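Side-chain contacts in perosamine synthetase (Caulobacter crescentus, PDB 3BN1), which catalyses the pyridoxal phosphate-dependent amino transfer from L-glutamate to GDP-4-keto-6-deoxy-D-mannose that yields GDP-perosamine for bacterial O-antigen: residues S91-T96 against P327-L332; L66-V71 against R210-Q215; H134-I139 against P318-M323; V53-A58 against D204-M209. All blocks are in the same frame, centred on the assembly; numbering follows the deposited sequence.

Interaction 1. Residues S91-T96 against P327-L332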
loop_
_atom_site.group_PDB
_atom_site.type_symbol
_atom_site.label_atom_id
_atom_site.label_comp_id
_atom_site.label_asym_id
_atom_site.label_seq_id
_atom_site.Cartn_x
_atom_site.Cartn_y
_atom_site.Cartn_z
ATOM N N SER A 91 -9.847 -4.715 -10.485
ATOM C CA SER A 91 -9.479 -5.871 -11.298
ATOM C C SER A 91 -8.781 -5.424 -12.572
ATOM O O SER A 91 -7.835 -6.064 -13.076
ATOM C CB SER A 91 -10.735 -6.645 -11.749
ATOM O OG SER A 91 -11.491 -7.000 -10.617
ATOM N N ALA A 92 -9.384 -4.420 -13.191
ATOM C CA ALA A 92 -8.858 -3.918 -14.470
ATOM C C ALA A 92 -7.697 -3.017 -14.196
ATOM O O ALA A 92 -6.745 -3.027 -14.975
ATOM C CB ALA A 92 -9.968 -3.130 -15.223
ATOM N N ASN A 93 -7.784 -2.187 -13.152
ATOM C CA ASN A 93 -6.695 -1.227 -12.893
ATOM C C ASN A 93 -5.385 -1.914 -12.691
ATOM O O ASN A 93 -4.317 -1.472 -13.137
ATOM C CB ASN A 93 -6.936 -0.304 -11.660
ATOM C CG ASN A 93 -8.047 0.729 -11.930
ATOM O OD1 ASN A 93 -8.404 0.999 -13.088
ATOM N ND2 ASN A 93 -8.567 1.338 -10.858
ATOM N N SER A 94 -5.468 -3.049 -11.992
ATOM C CA SER A 94 -4.271 -3.847 -11.714
ATOM C C SER A 94 -3.490 -4.220 -12.999
ATOM O O SER A 94 -2.259 -4.181 -13.043
ATOM C CB SER A 94 -4.612 -5.059 -10.795
ATOM O OG SER A 94 -5.312 -6.109 -11.459
ATOM N N VAL A 95 -4.216 -4.493 -14.087
ATOM C CA VAL A 95 -3.611 -4.864 -15.367
ATOM C C VAL A 95 -3.040 -3.581 -15.973
ATOM O O VAL A 95 -1.897 -3.512 -16.456
ATOM C CB VAL A 95 -4.695 -5.482 -16.296
ATOM C CG1 VAL A 95 -4.279 -5.673 -17.772
ATOM C CG2 VAL A 95 -5.283 -6.732 -15.654
ATOM N N THR A 96 -3.847 -2.549 -15.818
ATOM C CA THR A 96 -3.446 -1.277 -16.315
ATOM C C THR A 96 -2.132 -0.892 -15.717
ATOM O O THR A 96 -1.300 -0.365 -16.421
ATOM C CB THR A 96 -4.486 -0.233 -15.990
ATOM O OG1 THR A 96 -5.565 -0.446 -16.902
ATOM C CG2 THR A 96 -3.957 1.190 -16.332
ATOM N N PRO A 327 -15.546 6.182 -17.550
ATOM C CA PRO A 327 -14.500 6.831 -18.333
ATOM C C PRO A 327 -13.194 6.085 -18.545
ATOM O O PRO A 327 -12.658 6.024 -19.651
ATOM C CB PRO A 327 -14.260 8.128 -17.569
ATOM C CG PRO A 327 -15.626 8.444 -16.986
ATOM C CD PRO A 327 -16.261 7.135 -16.681
ATOM N N PRO A 328 -12.642 5.512 -17.492
ATOM C CA PRO A 328 -11.353 4.891 -17.726
ATOM C C PRO A 328 -11.348 3.744 -18.736
ATOM O O PRO A 328 -10.328 3.520 -19.371
ATOM C CB PRO A 328 -10.853 4.500 -16.333
ATOM C CG PRO A 328 -11.769 5.006 -15.431
ATOM C CD PRO A 328 -13.010 5.521 -16.064
ATOM N N TYR A 329 -12.445 3.008 -18.901
ATOM C CA TYR A 329 -12.420 1.826 -19.761
ATOM C C TYR A 329 -13.451 1.831 -20.866
ATOM O O TYR A 329 -13.714 0.818 -21.517
ATOM C CB TYR A 329 -12.617 0.574 -18.886
ATOM C CG TYR A 329 -11.387 0.423 -17.995
ATOM C CD1 TYR A 329 -10.111 0.247 -18.560
ATOM C CD2 TYR A 329 -11.485 0.549 -16.606
ATOM C CE1 TYR A 329 -8.963 0.256 -17.723
ATOM C CE2 TYR A 329 -10.359 0.539 -15.787
ATOM C CZ TYR A 329 -9.096 0.402 -16.356
ATOM O OH TYR A 329 -7.955 0.369 -15.603
ATOM N N ALA A 330 -14.019 3.001 -21.086
ATOM C CA ALA A 330 -15.059 3.138 -22.081
ATOM C C ALA A 330 -14.493 2.769 -23.451
ATOM O O ALA A 330 -15.200 2.309 -24.345
ATOM C CB ALA A 330 -15.543 4.565 -22.073
ATOM N N HIS A 331 -13.181 2.937 -23.577
ATOM C CA HIS A 331 -12.487 2.611 -24.810
ATOM C C HIS A 331 -12.374 1.084 -25.060
ATOM O O HIS A 331 -11.985 0.627 -26.143
ATOM C CB HIS A 331 -11.097 3.302 -24.774
ATOM C CG HIS A 331 -10.145 2.742 -23.771
ATOM N ND1 HIS A 331 -10.177 3.084 -22.440
ATOM C CD2 HIS A 331 -9.100 1.889 -23.914
ATOM C CE1 HIS A 331 -9.186 2.482 -21.805
ATOM N NE2 HIS A 331 -8.532 1.730 -22.674
ATOM N N LEU A 332 -12.758 0.274 -24.080
ATOM C CA LEU A 332 -12.627 -1.147 -24.265
ATOM C C LEU A 332 -14.020 -1.702 -24.461
ATOM O O LEU A 332 -14.192 -2.930 -24.411
ATOM C CB LEU A 332 -12.042 -1.764 -23.002
ATOM C CG LEU A 332 -10.688 -1.235 -22.564
ATOM C CD1 LEU A 332 -10.396 -2.037 -21.299
ATOM C CD2 LEU A 332 -9.698 -1.518 -23.680
#

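Interaction 2. Residues L66-V71 against R210-Q215. With ACT (acetate ion), chain E.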
loop_
_atom_site.group_PDB
_atom_site.type_symbol
_atom_site.label_atom_id
_atom_site.label_comp_id
_atom_site.label_asym_id
_atom_site.label_seq_id
_atom_site.Cartn_x
_atom_site.Cartn_y
_atom_site.Cartn_z
ATOM N N LEU A 66 -3.331 -7.715 -6.285
ATOM C CA LEU A 66 -3.465 -7.993 -7.695
ATOM C C LEU A 66 -2.274 -7.513 -8.511
ATOM O O LEU A 66 -1.716 -8.238 -9.328
ATOM C CB LEU A 66 -4.727 -7.295 -8.189
ATOM C CG LEU A 66 -5.989 -8.089 -7.852
ATOM C CD1 LEU A 66 -7.301 -7.223 -8.102
ATOM C CD2 LEU A 66 -6.033 -9.394 -8.651
ATOM N N HIS A 67 -1.915 -6.244 -8.332
ATOM C CA HIS A 67 -0.774 -5.681 -9.047
ATOM C C HIS A 67 0.452 -6.562 -8.825
ATOM O O HIS A 67 1.123 -6.963 -9.780
ATOM C CB HIS A 67 -0.472 -4.179 -8.629
ATOM C CG HIS A 67 0.660 -3.530 -9.399
ATOM N ND1 HIS A 67 1.409 -2.476 -8.907
ATOM C CD2 HIS A 67 1.135 -3.765 -10.654
ATOM C CE1 HIS A 67 2.318 -2.118 -9.811
ATOM N NE2 HIS A 67 2.171 -2.887 -10.880
ATOM N N LEU A 68 0.745 -6.840 -7.559
ATOM C CA LEU A 68 1.899 -7.634 -7.262
ATOM C C LEU A 68 1.865 -8.988 -7.993
ATOM O O LEU A 68 2.847 -9.416 -8.609
ATOM C CB LEU A 68 1.980 -7.865 -5.747
ATOM C CG LEU A 68 3.155 -8.725 -5.267
ATOM C CD1 LEU A 68 4.493 -8.030 -5.654
ATOM C CD2 LEU A 68 3.034 -8.821 -3.764
ATOM N N ALA A 69 0.755 -9.719 -7.897
ATOM C CA ALA A 69 0.732 -11.051 -8.532
ATOM C C ALA A 69 0.938 -10.970 -10.064
ATOM O O ALA A 69 1.612 -11.806 -10.698
ATOM C CB ALA A 69 -0.621 -11.711 -8.195
ATOM N N LEU A 70 0.332 -9.967 -10.708
ATOM C CA LEU A 70 0.470 -9.864 -12.169
ATOM C C LEU A 70 1.935 -9.602 -12.516
ATOM O O LEU A 70 2.510 -10.158 -13.453
ATOM C CB LEU A 70 -0.311 -8.671 -12.671
ATOM C CG LEU A 70 -1.808 -8.934 -12.589
ATOM C CD1 LEU A 70 -2.650 -7.667 -12.803
ATOM C CD2 LEU A 70 -2.297 -10.124 -13.484
ATOM N N VAL A 71 2.526 -8.670 -11.778
ATOM C CA VAL A 71 3.914 -8.339 -12.086
ATOM C C VAL A 71 4.769 -9.606 -11.902
ATOM O O VAL A 71 5.551 -9.967 -12.796
ATOM C CB VAL A 71 4.421 -7.172 -11.248
ATOM C CG1 VAL A 71 5.938 -6.996 -11.485
ATOM C CG2 VAL A 71 3.665 -5.831 -11.636
ATOM N N ARG A 210 7.422 -12.408 -3.019
ATOM C CA ARG A 210 7.988 -11.848 -1.800
ATOM C C ARG A 210 9.113 -10.845 -2.130
ATOM O O ARG A 210 9.257 -9.809 -1.458
ATOM C CB ARG A 210 8.449 -12.923 -0.805
ATOM C CG ARG A 210 7.565 -14.163 -0.777
ATOM C CD ARG A 210 7.573 -14.825 0.618
ATOM N NE ARG A 210 6.544 -15.864 0.821
ATOM C CZ ARG A 210 5.430 -15.693 1.536
ATOM N NH1 ARG A 210 4.585 -16.704 1.629
ATOM N NH2 ARG A 210 5.164 -14.552 2.195
ATOM N N LEU A 211 9.865 -11.135 -3.193
ATOM C CA LEU A 211 10.923 -10.228 -3.645
ATOM C C LEU A 211 10.366 -8.819 -3.957
ATOM O O LEU A 211 10.876 -7.786 -3.467
ATOM C CB LEU A 211 11.598 -10.790 -4.900
ATOM C CG LEU A 211 12.796 -9.894 -5.310
ATOM C CD1 LEU A 211 13.895 -9.742 -4.270
ATOM C CD2 LEU A 211 13.351 -10.502 -6.582
ATOM N N LEU A 212 9.337 -8.787 -4.795
ATOM C CA LEU A 212 8.697 -7.492 -5.187
ATOM C C LEU A 212 7.981 -6.785 -4.060
ATOM O O LEU A 212 8.012 -5.568 -3.950
ATOM C CB LEU A 212 7.665 -7.738 -6.279
ATOM C CG LEU A 212 8.262 -8.179 -7.628
ATOM C CD1 LEU A 212 7.181 -8.888 -8.482
ATOM C CD2 LEU A 212 8.835 -6.927 -8.399
ATOM N N ARG A 213 7.333 -7.563 -3.220
ATOM C CA ARG A 213 6.587 -7.012 -2.082
ATOM C C ARG A 213 7.500 -6.196 -1.188
ATOM O O ARG A 213 7.103 -5.154 -0.673
ATOM C CB ARG A 213 5.982 -8.150 -1.259
ATOM C CG ARG A 213 5.135 -7.599 -0.085
ATOM C CD ARG A 213 4.563 -8.705 0.774
ATOM N NE ARG A 213 5.623 -9.486 1.405
ATOM C CZ ARG A 213 5.421 -10.521 2.233
ATOM N NH1 ARG A 213 4.199 -10.946 2.624
ATOM N NH2 ARG A 213 6.484 -11.165 2.687
ATOM N N GLY A 214 8.703 -6.726 -0.984
ATOM C CA GLY A 214 9.709 -6.147 -0.086
ATOM C C GLY A 214 10.709 -5.230 -0.755
ATOM O O GLY A 214 11.927 -5.340 -0.522
ATOM N N GLN A 215 10.147 -4.270 -1.499
ATOM C CA GLN A 215 10.911 -3.231 -2.185
ATOM C C GLN A 215 11.934 -3.790 -3.139
ATOM O O GLN A 215 12.846 -3.070 -3.486
ATOM C CB GLN A 215 11.582 -2.271 -1.228
ATOM C CG GLN A 215 10.581 -1.510 -0.324
ATOM C CD GLN A 215 10.102 -0.209 -0.912
ATOM O OE1 GLN A 215 10.018 -0.095 -2.135
ATOM N NE2 GLN A 215 9.951 0.833 -0.077
HETATM C C ACT E . 11.668 0.254 3.402
HETATM O O ACT E . 10.559 0.647 2.936
HETATM O OXT ACT E . 12.036 -1.050 3.328
HETATM C CH3 ACT E . 12.624 1.246 4.006
#

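Interaction 3. Residues H134-I139 against P318-M323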
loop_
_atom_site.group_PDB
_atom_site.type_symbol
_atom_site.label_atom_id
_atom_site.label_comp_id
_atom_site.label_asym_id
_atom_site.label_seq_id
_atom_site.Cartn_x
_atom_site.Cartn_y
_atom_site.Cartn_z
ATOM N N HIS A 134 -14.557 -13.909 -8.509
ATOM C CA HIS A 134 -15.628 -14.622 -7.786
ATOM C C HIS A 134 -16.547 -13.585 -7.084
ATOM O O HIS A 134 -16.423 -13.298 -5.911
ATOM C CB HIS A 134 -15.016 -15.674 -6.811
ATOM C CG HIS A 134 -13.920 -16.513 -7.402
ATOM N ND1 HIS A 134 -14.012 -17.091 -8.651
ATOM C CD2 HIS A 134 -12.771 -16.998 -6.860
ATOM C CE1 HIS A 134 -12.928 -17.811 -8.892
ATOM N NE2 HIS A 134 -12.167 -17.796 -7.810
ATOM N N LEU A 135 -17.493 -13.023 -7.836
ATOM C CA LEU A 135 -18.337 -11.967 -7.313
ATOM C C LEU A 135 -19.317 -12.398 -6.230
ATOM O O LEU A 135 -19.966 -13.438 -6.368
ATOM C CB LEU A 135 -19.120 -11.413 -8.482
ATOM C CG LEU A 135 -18.416 -10.445 -9.419
ATOM C CD1 LEU A 135 -19.499 -9.850 -10.382
ATOM C CD2 LEU A 135 -17.690 -9.366 -8.599
ATOM N N TYR A 136 -19.475 -11.560 -5.202
ATOM C CA TYR A 136 -20.448 -11.816 -4.138
ATOM C C TYR A 136 -20.187 -13.045 -3.252
ATOM O O TYR A 136 -20.907 -13.324 -2.275
ATOM C CB TYR A 136 -21.857 -11.734 -4.730
ATOM C CG TYR A 136 -21.959 -10.401 -5.437
ATOM C CD1 TYR A 136 -21.324 -9.289 -4.868
ATOM C CD2 TYR A 136 -22.448 -10.304 -6.714
ATOM C CE1 TYR A 136 -21.250 -8.097 -5.497
ATOM C CE2 TYR A 136 -22.449 -9.073 -7.359
ATOM C CZ TYR A 136 -21.853 -7.988 -6.737
ATOM O OH TYR A 136 -21.816 -6.758 -7.336
ATOM N N GLY A 137 -19.092 -13.730 -3.546
ATOM C CA GLY A 137 -18.764 -14.893 -2.719
ATOM C C GLY A 137 -18.978 -16.203 -3.438
ATOM O O GLY A 137 -18.914 -17.284 -2.831
ATOM N N GLN A 138 -19.245 -16.118 -4.735
ATOM C CA GLN A 138 -19.499 -17.317 -5.515
ATOM C C GLN A 138 -18.355 -17.518 -6.504
ATOM O O GLN A 138 -18.132 -16.630 -7.354
ATOM C CB GLN A 138 -20.796 -17.126 -6.336
ATOM C CG GLN A 138 -21.184 -18.321 -7.175
ATOM C CD GLN A 138 -22.678 -18.471 -7.436
ATOM O OE1 GLN A 138 -23.192 -19.610 -7.337
ATOM N NE2 GLN A 138 -23.401 -17.360 -7.668
ATOM N N ILE A 139 -17.732 -18.706 -6.470
ATOM C CA ILE A 139 -16.639 -19.060 -7.450
ATOM C C ILE A 139 -17.136 -19.211 -8.897
ATOM O O ILE A 139 -18.190 -19.809 -9.140
ATOM C CB ILE A 139 -15.848 -20.302 -6.947
ATOM C CG1 ILE A 139 -15.140 -19.960 -5.605
ATOM C CG2 ILE A 139 -14.856 -20.795 -8.001
ATOM C CD1 ILE A 139 -14.498 -21.093 -4.826
ATOM N N PRO A 318 -25.564 -0.448 -5.558
ATOM C CA PRO A 318 -25.758 -1.020 -6.863
ATOM C C PRO A 318 -24.743 -2.090 -7.158
ATOM O O PRO A 318 -23.633 -2.160 -6.586
ATOM C CB PRO A 318 -25.566 0.171 -7.794
ATOM C CG PRO A 318 -24.725 1.137 -7.047
ATOM C CD PRO A 318 -24.697 0.743 -5.595
ATOM N N VAL A 319 -25.149 -2.957 -8.070
ATOM C CA VAL A 319 -24.147 -3.909 -8.537
ATOM C C VAL A 319 -23.096 -3.032 -9.262
ATOM O O VAL A 319 -23.384 -1.989 -9.848
ATOM C CB VAL A 319 -24.810 -4.939 -9.467
ATOM C CG1 VAL A 319 -23.864 -5.496 -10.475
ATOM C CG2 VAL A 319 -25.376 -6.061 -8.569
ATOM N N PHE A 320 -21.855 -3.448 -9.230
ATOM C CA PHE A 320 -20.798 -2.660 -9.862
ATOM C C PHE A 320 -21.142 -2.218 -11.239
ATOM O O PHE A 320 -21.761 -2.987 -11.990
ATOM C CB PHE A 320 -19.613 -3.584 -10.063
ATOM C CG PHE A 320 -19.075 -4.139 -8.787
ATOM C CD1 PHE A 320 -18.465 -3.290 -7.887
ATOM C CD2 PHE A 320 -19.085 -5.519 -8.534
ATOM C CE1 PHE A 320 -17.945 -3.746 -6.704
ATOM C CE2 PHE A 320 -18.494 -6.047 -7.330
ATOM C CZ PHE A 320 -17.957 -5.155 -6.426
ATOM N N HIS A 321 -20.681 -1.013 -11.603
ATOM C CA HIS A 321 -20.934 -0.521 -12.963
ATOM C C HIS A 321 -19.960 -1.238 -13.832
ATOM O O HIS A 321 -18.779 -1.277 -13.487
ATOM C CB HIS A 321 -20.640 0.994 -13.122
ATOM C CG HIS A 321 -21.468 1.861 -12.241
ATOM N ND1 HIS A 321 -22.790 1.581 -11.961
ATOM C CD2 HIS A 321 -21.155 2.969 -11.527
ATOM C CE1 HIS A 321 -23.257 2.473 -11.106
ATOM N NE2 HIS A 321 -22.293 3.339 -10.843
ATOM N N PRO A 322 -20.418 -1.722 -14.992
ATOM C CA PRO A 322 -19.499 -2.389 -15.894
ATOM C C PRO A 322 -18.341 -1.416 -16.234
ATOM O O PRO A 322 -18.556 -0.220 -16.448
ATOM C CB PRO A 322 -20.384 -2.677 -17.112
ATOM C CG PRO A 322 -21.749 -2.918 -16.554
ATOM C CD PRO A 322 -21.833 -1.909 -15.404
ATOM N N MET A 323 -17.136 -1.945 -16.355
ATOM C CA MET A 323 -15.985 -1.076 -16.640
ATOM C C MET A 323 -16.197 -0.221 -17.870
ATOM O O MET A 323 -15.770 0.926 -17.955
ATOM C CB MET A 323 -14.785 -1.940 -17.066
ATOM C CG MET A 323 -14.323 -2.903 -15.971
ATOM S SD MET A 323 -13.626 -2.113 -14.501
ATOM C CE MET A 323 -15.282 -1.547 -13.604
#

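Interaction 4. Residues V53-A58 against D204-M209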
loop_
_atom_site.group_PDB
_atom_site.type_symbol
_atom_site.label_atom_id
_atom_site.label_comp_id
_atom_site.label_asym_id
_atom_site.label_seq_id
_atom_site.Cartn_x
_atom_site.Cartn_y
_atom_site.Cartn_z
ATOM N N VAL A 53 -3.246 -24.353 0.187
ATOM C CA VAL A 53 -2.181 -24.172 -0.807
ATOM C C VAL A 53 -0.881 -24.060 -0.059
ATOM O O VAL A 53 -0.888 -23.928 1.169
ATOM C CB VAL A 53 -2.351 -22.848 -1.591
ATOM C CG1 VAL A 53 -3.574 -22.841 -2.450
ATOM C CG2 VAL A 53 -2.338 -21.672 -0.644
ATOM N N LYS A 54 0.233 -24.075 -0.788
ATOM C CA LYS A 54 1.526 -23.950 -0.134
ATOM C C LYS A 54 1.890 -22.568 0.353
ATOM O O LYS A 54 2.429 -22.414 1.465
ATOM C CB LYS A 54 2.653 -24.584 -0.952
ATOM C CG LYS A 54 2.189 -25.928 -1.575
ATOM C CD LYS A 54 3.186 -26.683 -2.380
ATOM C CE LYS A 54 4.593 -26.120 -2.309
ATOM N NZ LYS A 54 5.168 -26.064 -3.694
ATOM N N HIS A 55 1.589 -21.551 -0.447
ATOM C CA HIS A 55 2.030 -20.230 -0.031
ATOM C C HIS A 55 0.957 -19.200 0.082
ATOM O O HIS A 55 0.011 -19.192 -0.700
ATOM C CB HIS A 55 3.013 -19.703 -1.054
ATOM C CG HIS A 55 4.019 -20.715 -1.503
ATOM N ND1 HIS A 55 5.143 -21.018 -0.763
ATOM C CD2 HIS A 55 4.092 -21.461 -2.634
ATOM C CE1 HIS A 55 5.837 -21.955 -1.393
ATOM N NE2 HIS A 55 5.240 -22.212 -2.545
ATOM N N ALA A 56 1.191 -18.269 0.984
ATOM C CA ALA A 56 0.297 -17.112 1.078
ATOM C C ALA A 56 1.192 -15.909 1.406
ATOM O O ALA A 56 2.055 -15.957 2.307
ATOM C CB ALA A 56 -0.776 -17.306 2.074
ATOM N N ILE A 57 1.036 -14.872 0.603
ATOM C CA ILE A 57 1.812 -13.631 0.686
ATOM C C ILE A 57 0.925 -12.455 1.058
ATOM O O ILE A 57 0.091 -12.011 0.263
ATOM C CB ILE A 57 2.526 -13.371 -0.698
ATOM C CG1 ILE A 57 3.505 -14.501 -1.106
ATOM C CG2 ILE A 57 3.371 -12.061 -0.631
ATOM C CD1 ILE A 57 2.905 -15.731 -1.868
ATOM N N ALA A 58 1.064 -11.998 2.307
ATOM C CA ALA A 58 0.279 -10.924 2.892
ATOM C C ALA A 58 0.733 -9.583 2.315
ATOM O O ALA A 58 1.916 -9.270 2.255
ATOM C CB ALA A 58 0.483 -10.909 4.376
ATOM N N ASP A 204 8.345 -20.676 -7.131
ATOM C CA ASP A 204 9.124 -19.592 -7.644
ATOM C C ASP A 204 8.295 -18.330 -7.764
ATOM O O ASP A 204 8.815 -17.223 -7.634
ATOM C CB ASP A 204 9.735 -20.027 -8.977
ATOM C CG ASP A 204 10.913 -21.028 -8.812
ATOM O OD1 ASP A 204 11.104 -21.640 -7.734
ATOM O OD2 ASP A 204 11.675 -21.229 -9.786
ATOM N N LEU A 205 7.020 -18.503 -8.068
ATOM C CA LEU A 205 6.172 -17.348 -8.190
ATOM C C LEU A 205 6.066 -16.754 -6.804
ATOM O O LEU A 205 6.074 -15.546 -6.665
ATOM C CB LEU A 205 4.802 -17.738 -8.715
ATOM C CG LEU A 205 3.942 -16.585 -9.234
ATOM C CD1 LEU A 205 4.394 -15.975 -10.593
ATOM C CD2 LEU A 205 2.553 -17.177 -9.362
ATOM N N ALA A 206 5.953 -17.589 -5.776
ATOM C CA ALA A 206 5.813 -17.018 -4.462
ATOM C C ALA A 206 7.067 -16.224 -4.112
ATOM O O ALA A 206 6.983 -15.164 -3.496
ATOM C CB ALA A 206 5.543 -18.108 -3.408
ATOM N N ALA A 207 8.252 -16.760 -4.437
ATOM C CA ALA A 207 9.505 -16.076 -4.057
ATOM C C ALA A 207 9.588 -14.712 -4.748
ATOM O O ALA A 207 9.934 -13.690 -4.145
ATOM C CB ALA A 207 10.689 -16.918 -4.495
ATOM N N LYS A 208 9.241 -14.713 -6.026
ATOM C CA LYS A 208 9.318 -13.480 -6.803
ATOM C C LYS A 208 8.349 -12.449 -6.198
ATOM O O LYS A 208 8.624 -11.259 -6.181
ATOM C CB LYS A 208 8.847 -13.790 -8.223
ATOM C CG LYS A 208 9.821 -13.507 -9.337
ATOM C CD LYS A 208 9.709 -14.584 -10.453
ATOM C CE LYS A 208 8.392 -15.396 -10.418
ATOM N NZ LYS A 208 8.223 -16.503 -11.434
ATOM N N MET A 209 7.190 -12.929 -5.752
ATOM C CA MET A 209 6.162 -12.120 -5.126
ATOM C C MET A 209 6.736 -11.576 -3.821
ATOM O O MET A 209 6.568 -10.377 -3.553
ATOM C CB MET A 209 4.907 -12.955 -4.871
ATOM C CG MET A 209 4.017 -13.194 -6.112
ATOM S SD MET A 209 2.803 -14.522 -5.765
ATOM C CE MET A 209 1.882 -14.666 -7.348
#

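Interaction 1. Residues S91-T96 against P327-L332
Tyr-329 lays one face of its phenol ring over Ala-92 CB, which stands 4.0 Å from the ring centroid and 25° off the ring normal, a CH-pi contact displaced toward the rim. Ala-92 CB comes closest to Tyr-329 CE2, at 3.7 Å, and the opposite face is backed by CB of its own neighbour Pro-328. The hydroxyl reaches further, and its two partners lie at the ring edge, near its plane. Tyr-329 OH donates to Asn-93 OD1 over 2.6 Å, striking a lone pair in the carbonyl plane with a C=O...O angle of 142°. The Asn-93 amide is turned 40° from the ring. Thr-96 OG1 lies 2.8 Å from Tyr-329 OH, so the phenol oxygen sits between two polar side chains one helical turn apart.

All three helical partners belong to helix 90-98, which covers the seven-stranded sheet of this aspartate aminotransferase-like fold, whereas Tyr-329 projects from the loop between strand 317-318 and helix 338-346. Its CB already points to the helix, and with CG opposite the carbonyl carbon the ring carries on to it. Val-228 of the second subunit packs against both Asn-93 and Tyr-329, which places this buried pair beside the dimer interface.

Interaction 2. Residues L66-V71 against R210-Q215
Leu-68 reaches across to helix 203-213 with its two methyl branches, its CB and CG serving as the stalk. With CG opposite the backbone N (chi1 179°), the isobutyl group leans out to the neighbouring helix. Leu-68 CD1 presses on Leu-212 CB at 3.2 Å, closer than carbon atoms usually approach, and lies 3.8 Å from Arg-213 N. The other branch, Leu-68 CD2, rests 3.9 Å from Arg-213 CB, so the leucine forks over two consecutive residues.

Helices 62-72 and 203-213 lie side by side on one face of the large sheet of fold type I of PLP-dependent enzymes (the aspartate aminotransferase fold), and these aliphatic groups fill the seam between them. One turn along from Leu-68, Val-71 CG1 meets Leu-212 CD1 at 3.8 Å. Leu-212 CD1 also approaches Leu-68 CD1, at 4.0 Å, which joins the two contacts.

Beyond its CB, Arg-213 turns from the seam: its guanidinium forms a salt bridge with Glu-44 and hydrogen-bonds to Ala-58 O. Past the helix end, Gln-215 NE2 donates to O of an acetate ion at 3.1 Å and 168°, and also bonds Thr-63 OG1 of the second subunit. The acetate, probably from the crystallisation liquor, also bonds Arg-233.

Interaction 3. Residues H134-I139 against P318-M323
Across the contact the phenol oxygen of Tyr-136, OH, meets carbon of two residues: it lies 3.2 Å from Phe-320 CD2 and 3.8 Å from Val-319 CG2. Behind it the two aromatic rings approach from opposite directions with planes only 9° apart, yet their centroids are separated by 5.9 Å. The rings are thus almost parallel but slid so far along each other that they barely overlap, and the contact is carried by a few atoms, with Tyr-136 CE1 3.9 Å from Phe-320 CE2. Leu-135 meets the same carbon: Leu-135 CD2 sits 3.6 Å from Phe-320 CE2, and its CB lies over one face of the Tyr-136 ring. Phe-320 CB already points to these residues, and with CG opposite the carbonyl carbon (chi1 -61°) the ring brings CD2 and CE2 to both.

The two residues sit in a tight turn. Gln-138 N bonds to Leu-135 O at 3.2 Å, and Tyr-136 and Gly-137 both have positive phi, close to type I'. Glu-162 accepts from Tyr-136 N, and Asn-113 from Leu-135 N, which fixes the turn. Opposite it runs the segment that follows strand 317-318. The Phe-320 side chain is about 5 Å from the bound 2-oxoglutarate, whose pocket includes the preceding Arg-317, and Trp-224 of the second subunit meets the ring of His-321.

Polar bonds to side chains thus position the turn itself, while the contact between the segments rests on van der Waals packing of buried rings and methyls, near the 2-oxoglutarate but without a polar bond of its own.

Interaction 4. Residues V53-A58 against D204-M209
Strand 55-58 and helix 204-209 run nearly parallel, with 14° between their N-to-C directions and 9.2 Å between the short axes, and the backbones come nearest at His-55 and Ala-206, whose CA atoms are 6.7 Å apart. Such proximity suits the small Ala-206, whose CB sits over one face of the His-55 imidazole, 3.8 Å from its centroid and 22° off the normal, as a CH-pi contact. Ala-206 CB comes closest to His-55 CG, at 3.6 Å. Lys-54 CB covers part of the opposite face, so the imidazole is sandwiched between two aliphatic groups. With its CG lying opposite the carbonyl carbon (chi1 -44°), the ring turns toward the helix, and NE2 is hydrogen-bonded to Asp-203 at the start of that helix.

Two residues further along the strand, Ile-57 points to the same side. Ile-57 CD1 reaches Ala-206 CB at 3.9 Å and Met-209 SD at 4.1 Å, the isoleucine and methionine side chains crossing at about a right angle. Met-209 then runs on toward helix 62-72, where it touches Ala-69 and Ala-72.

Strand 55-59 is an outermost strand of the seven-stranded sheet, paired antiparallel with strand 196-200; the chain leaves that neighbour, turns, and brings helix 203-213 back across the sheet. The contact is thus a helix-on-sheet seam at the edge of the large domain. Its chemistry is mostly dispersion among methyl, thioether and ring atoms, while the bond to Asp-203 probably limits rotation of the imidazole and keeps a proton on NE2, a pull tempered by the salt bridge Asp-203 shares with Lys-54.

In the fold
From the N terminus the chain lays down the first halves in the order 53-58, 66-71, 91-96 and 134-139. Helix 203-213 then closes two loops in succession: interaction 4 ties it to edge strand 55-59, and interaction 2 to helix 62-72, so these two cross along the chain and lie about 10 Å apart between centres. The loop after strand 317-318 closes the other two. Interaction 3 closes first, within the longer span of interaction 1, and both cross interactions 2 and 4. Interactions 1 and 3 join the large-sheet part of the fold to the C-terminal region, near the second subunit. Ser-94 against Leu-66 and Leu-70 links interaction 1 to interaction 2.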